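Local coordinates for ribosomal RNA processing protein 6 (PDB 4NLC) that probably trims RNA from its 3' end as a 3'-5' exoribonuclease of the nuclear exosome, acting in ribosomal RNA processing, at residues 39-50 with 254-264. The protein carries 1 engineered substitution. Residues are numbered along the deposited sequence; the frame is centred on the assembly and turned at random.
Sequences HPFAERIKAVSV and FQESRLLSLER
H39 reaches the backbone O of S261 with its imidazole. NE2 of H39 donates to this O of S261 at 2.8 Å. The bond is bent, 142° at the hydrogen, and uses a lone pair in the carbonyl plane, but S261 O lies tilted from the ring plane. At another edge of the ring, ND1 accepts the backbone N-H of F41, nearly in the ring plane. These two bonds fix the rotation of the ring and bridge the turn before helix 42-46 to the 254-264 segment. CB of H39 also packs on the aliphatic part of R264.

I45 fills the tight middle. Its chi1 of -61° puts CG1 beside the backbone N and CG2 anti to it. CG2 of I45 lies 3.5 Å from CG of R258 and touches OG of S261. That hydroxyl is satisfied by R258 O, one turn back in its own helix. CD2 of L262 packs against CB of I45 at 3.8 Å and against CA of A42.

The contact joins the short helix 42-46, the first of the chain, to helix 249-261, in the catalytic core of an Rrp6-type enzyme, whose DEDD-type 3'-5' exonuclease domain has the RNase H-like fold. S261 also touches L169 of edge strand 169-171.

Further along, V50 sets CG1 squarely over the face of the F254 ring, 3.5 Å from its centroid, a CH-pi contact. F170 meets the same ring edge-to-face.

The outer side is looser. K46 runs extended past L262, with CE of K46 3.7 Å from CD1 of L262, and is exposed. The R258 chain bends at chi3 (70°), bringing NH1 of R258 within 3.3 Å of V48 O, but the angle is too poor for a hydrogen bond.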
loop_
_atom_site.group_PDB
_atom_site.type_symbol
_atom_site.label_atom_id
_atom_site.label_comp_id
_atom_site.label_asym_id
_atom_site.label_seq_id
_atom_site.Cartn_x
_atom_site.Cartn_y
_atom_site.Cartn_z
ATOM N N HIS A 39 16.515 -1.263 -6.827
ATOM C CA HIS A 39 16.207 -1.181 -5.408
ATOM C C HIS A 39 17.511 -0.631 -4.786
ATOM O O HIS A 39 18.550 -1.289 -4.910
ATOM C CB HIS A 39 15.899 -2.589 -4.901
ATOM C CG HIS A 39 15.428 -2.666 -3.493
ATOM N ND1 HIS A 39 16.201 -2.198 -2.438
ATOM C CD2 HIS A 39 14.315 -3.253 -3.002
ATOM C CE1 HIS A 39 15.529 -2.519 -1.346
ATOM N NE2 HIS A 39 14.377 -3.143 -1.641
ATOM N N PRO A 40 17.504 0.565 -4.154
ATOM C CA PRO A 40 18.778 1.151 -3.691
ATOM C C PRO A 40 19.439 0.464 -2.499
ATOM O O PRO A 40 20.611 0.704 -2.237
ATOM C CB PRO A 40 18.421 2.603 -3.408
ATOM C CG PRO A 40 16.981 2.596 -3.117
ATOM C CD PRO A 40 16.379 1.503 -3.940
ATOM N N PHE A 41 18.718 -0.404 -1.803
ATOM C CA PHE A 41 19.321 -1.152 -0.700
ATOM C C PHE A 41 19.507 -2.651 -1.040
ATOM O O PHE A 41 19.741 -3.447 -0.141
ATOM C CB PHE A 41 18.537 -0.927 0.604
ATOM C CG PHE A 41 18.772 0.458 1.140
ATOM C CD1 PHE A 41 19.959 0.778 1.794
ATOM C CD2 PHE A 41 17.833 1.463 0.945
ATOM C CE1 PHE A 41 20.196 2.083 2.246
ATOM C CE2 PHE A 41 18.055 2.752 1.428
ATOM C CZ PHE A 41 19.244 3.063 2.051
ATOM N N ALA A 42 19.442 -3.026 -2.334
ATOM C CA ALA A 42 19.565 -4.437 -2.750
ATOM C C ALA A 42 20.853 -5.100 -2.272
ATOM O O ALA A 42 20.788 -6.178 -1.696
ATOM C CB ALA A 42 19.402 -4.591 -4.259
ATOM N N GLU A 43 21.990 -4.420 -2.427
ATOM C CA GLU A 43 23.309 -4.914 -2.007
ATOM C C GLU A 43 23.403 -5.058 -0.476
ATOM O O GLU A 43 23.924 -6.055 0.003
ATOM C CB GLU A 43 24.444 -4.015 -2.542
ATOM C CG GLU A 43 24.433 -3.834 -4.049
ATOM C CD GLU A 43 23.665 -2.636 -4.588
ATOM O OE1 GLU A 43 22.754 -2.118 -3.895
ATOM O OE2 GLU A 43 23.969 -2.228 -5.733
ATOM N N ARG A 44 22.875 -4.083 0.285
ATOM C CA ARG A 44 22.890 -4.176 1.750
ATOM C C ARG A 44 22.016 -5.340 2.272
ATOM O O ARG A 44 22.472 -6.090 3.134
ATOM C CB ARG A 44 22.493 -2.847 2.394
ATOM C CG ARG A 44 22.948 -2.743 3.834
ATOM C CD ARG A 44 22.581 -1.410 4.446
ATOM N NE ARG A 44 23.356 -0.288 3.910
ATOM C CZ ARG A 44 23.128 0.976 4.238
ATOM N NH1 ARG A 44 22.176 1.280 5.106
ATOM N NH2 ARG A 44 23.855 1.948 3.705
ATOM N N ILE A 45 20.777 -5.494 1.743
ATOM C CA ILE A 45 19.861 -6.571 2.153
ATOM C C ILE A 45 20.442 -7.970 1.814
ATOM O O ILE A 45 20.354 -8.900 2.627
ATOM C CB ILE A 45 18.425 -6.352 1.592
ATOM C CG1 ILE A 45 17.798 -5.009 2.107
ATOM C CG2 ILE A 45 17.517 -7.559 1.865
ATOM C CD1 ILE A 45 16.424 -4.609 1.464
ATOM N N LYS A 46 21.037 -8.116 0.627
ATOM C CA LYS A 46 21.640 -9.395 0.222
ATOM C C LYS A 46 22.916 -9.716 1.021
ATOM O O LYS A 46 23.288 -10.872 1.089
ATOM C CB LYS A 46 21.905 -9.441 -1.293
ATOM C CG LYS A 46 20.620 -9.432 -2.127
ATOM C CD LYS A 46 20.885 -9.022 -3.535
ATOM C CE LYS A 46 19.613 -8.983 -4.343
ATOM N NZ LYS A 46 19.863 -8.497 -5.735
ATOM N N ALA A 47 23.580 -8.709 1.612
ATOM C CA ALA A 47 24.791 -8.886 2.424
ATOM C C ALA A 47 24.485 -8.928 3.946
ATOM O O ALA A 47 25.424 -8.958 4.738
ATOM C CB ALA A 47 25.764 -7.748 2.135
ATOM N N VAL A 48 23.197 -8.898 4.357
ATOM C CA VAL A 48 22.833 -8.817 5.779
ATOM C C VAL A 48 22.383 -10.159 6.351
ATOM O O VAL A 48 21.639 -10.898 5.705
ATOM C CB VAL A 48 21.796 -7.665 6.023
ATOM C CG1 VAL A 48 20.455 -8.157 6.569
ATOM C CG2 VAL A 48 22.385 -6.582 6.915
ATOM N N SER A 49 22.823 -10.455 7.583
ATOM C CA SER A 49 22.472 -11.688 8.287
ATOM C C SER A 49 21.309 -11.441 9.236
ATOM O O SER A 49 21.083 -10.312 9.672
ATOM C CB SER A 49 23.656 -12.182 9.117
ATOM O OG SER A 49 24.874 -12.159 8.395
ATOM N N VAL A 50 20.613 -12.515 9.606
ATOM C CA VAL A 50 19.544 -12.474 10.602
ATOM C C VAL A 50 20.273 -12.391 11.983
ATOM O O VAL A 50 21.250 -13.127 12.173
ATOM C CB VAL A 50 18.667 -13.761 10.541
ATOM C CG1 VAL A 50 17.512 -13.681 11.527
ATOM C CG2 VAL A 50 18.165 -14.050 9.124
ATOM N N PHE A 254 12.754 -16.272 7.254
ATOM C CA PHE A 254 13.543 -15.042 7.235
ATOM C C PHE A 254 14.083 -14.809 5.822
ATOM O O PHE A 254 14.123 -13.672 5.386
ATOM C CB PHE A 254 14.712 -15.136 8.220
ATOM C CG PHE A 254 14.395 -14.583 9.589
ATOM C CD1 PHE A 254 14.335 -13.203 9.805
ATOM C CD2 PHE A 254 14.192 -15.431 10.667
ATOM C CE1 PHE A 254 14.056 -12.687 11.078
ATOM C CE2 PHE A 254 13.892 -14.912 11.940
ATOM C CZ PHE A 254 13.843 -13.546 12.138
ATOM N N GLN A 255 14.445 -15.898 5.101
ATOM C CA GLN A 255 14.976 -15.836 3.726
ATOM C C GLN A 255 13.927 -15.416 2.724
ATOM O O GLN A 255 14.186 -14.551 1.889
ATOM C CB GLN A 255 15.670 -17.156 3.318
ATOM C CG GLN A 255 17.043 -17.282 3.995
ATOM C CD GLN A 255 17.617 -18.679 4.088
ATOM O OE1 GLN A 255 16.929 -19.699 3.962
ATOM N NE2 GLN A 255 18.899 -18.748 4.386
ATOM N N GLU A 256 12.727 -16.003 2.830
ATOM C CA GLU A 256 11.589 -15.668 1.982
ATOM C C GLU A 256 11.140 -14.222 2.207
ATOM O O GLU A 256 10.863 -13.534 1.229
ATOM C CB GLU A 256 10.453 -16.683 2.181
ATOM C CG GLU A 256 10.830 -18.069 1.681
ATOM C CD GLU A 256 10.785 -18.243 0.176
ATOM O OE1 GLU A 256 11.822 -18.009 -0.487
ATOM O OE2 GLU A 256 9.713 -18.631 -0.341
ATOM N N SER A 257 11.088 -13.764 3.489
ATOM C CA SER A 257 10.744 -12.388 3.886
ATOM C C SER A 257 11.767 -11.375 3.316
ATOM O O SER A 257 11.367 -10.312 2.866
ATOM C CB SER A 257 10.683 -12.259 5.405
ATOM O OG SER A 257 9.831 -13.237 5.982
ATOM N N ARG A 258 13.069 -11.738 3.283
ATOM C CA ARG A 258 14.150 -10.917 2.718
ATOM C C ARG A 258 13.926 -10.728 1.203
ATOM O O ARG A 258 14.044 -9.618 0.704
ATOM C CB ARG A 258 15.517 -11.565 3.011
ATOM C CG ARG A 258 16.701 -10.988 2.228
ATOM C CD ARG A 258 18.025 -11.230 2.931
ATOM N NE ARG A 258 18.415 -12.636 2.901
ATOM C CZ ARG A 258 18.846 -13.322 3.953
ATOM N NH1 ARG A 258 18.994 -12.724 5.131
ATOM N NH2 ARG A 258 19.159 -14.604 3.832
ATOM N N LEU A 259 13.555 -11.800 0.495
ATOM C CA LEU A 259 13.221 -11.758 -0.923
ATOM C C LEU A 259 12.066 -10.800 -1.186
ATOM O O LEU A 259 12.100 -10.067 -2.179
ATOM C CB LEU A 259 12.917 -13.169 -1.458
ATOM C CG LEU A 259 14.137 -14.119 -1.493
ATOM C CD1 LEU A 259 13.734 -15.516 -1.856
ATOM C CD2 LEU A 259 15.183 -13.642 -2.463
ATOM N N LEU A 260 11.079 -10.756 -0.267
ATOM C CA LEU A 260 9.941 -9.827 -0.346
ATOM C C LEU A 260 10.395 -8.369 -0.118
ATOM O O LEU A 260 9.880 -7.463 -0.775
ATOM C CB LEU A 260 8.836 -10.215 0.650
ATOM C CG LEU A 260 7.483 -9.530 0.457
ATOM C CD1 LEU A 260 6.839 -9.941 -0.856
ATOM C CD2 LEU A 260 6.562 -9.834 1.597
ATOM N N SER A 261 11.370 -8.157 0.778
ATOM C CA SER A 261 11.930 -6.826 1.047
ATOM C C SER A 261 12.743 -6.296 -0.137
ATOM O O SER A 261 12.938 -5.096 -0.235
ATOM C CB SER A 261 12.759 -6.823 2.329
ATOM O OG SER A 261 14.041 -7.396 2.142
ATOM N N LEU A 262 13.179 -7.189 -1.051
ATOM C CA LEU A 262 13.903 -6.855 -2.283
ATOM C C LEU A 262 12.971 -6.480 -3.445
ATOM O O LEU A 262 13.426 -6.045 -4.507
ATOM C CB LEU A 262 14.871 -7.982 -2.663
ATOM C CG LEU A 262 16.067 -8.150 -1.708
ATOM C CD1 LEU A 262 16.773 -9.461 -1.960
ATOM C CD2 LEU A 262 17.048 -6.971 -1.843
ATOM N N GLU A 263 11.668 -6.599 -3.232
ATOM C CA GLU A 263 10.700 -6.188 -4.237
ATOM C C GLU A 263 10.668 -4.672 -4.333
ATOM O O GLU A 263 10.962 -3.967 -3.361
ATOM C CB GLU A 263 9.317 -6.756 -3.953
ATOM C CG GLU A 263 9.328 -8.272 -4.116
ATOM C CD GLU A 263 7.993 -8.977 -4.116
ATOM O OE1 GLU A 263 6.965 -8.318 -3.849
ATOM O OE2 GLU A 263 7.985 -10.208 -4.331
ATOM N N ARG A 264 10.366 -4.182 -5.531
ATOM C CA ARG A 264 10.358 -2.761 -5.815
ATOM C C ARG A 264 8.980 -2.289 -6.168
ATOM O O ARG A 264 8.230 -2.987 -6.865
ATOM C CB ARG A 264 11.244 -2.450 -7.024
ATOM C CG ARG A 264 12.707 -2.747 -6.861
ATOM C CD ARG A 264 13.434 -2.462 -8.161
ATOM N NE ARG A 264 13.184 -3.500 -9.157
ATOM C CZ ARG A 264 12.361 -3.365 -10.187
ATOM N NH1 ARG A 264 11.707 -2.223 -10.382
ATOM N NH2 ARG A 264 12.192 -4.364 -11.041
#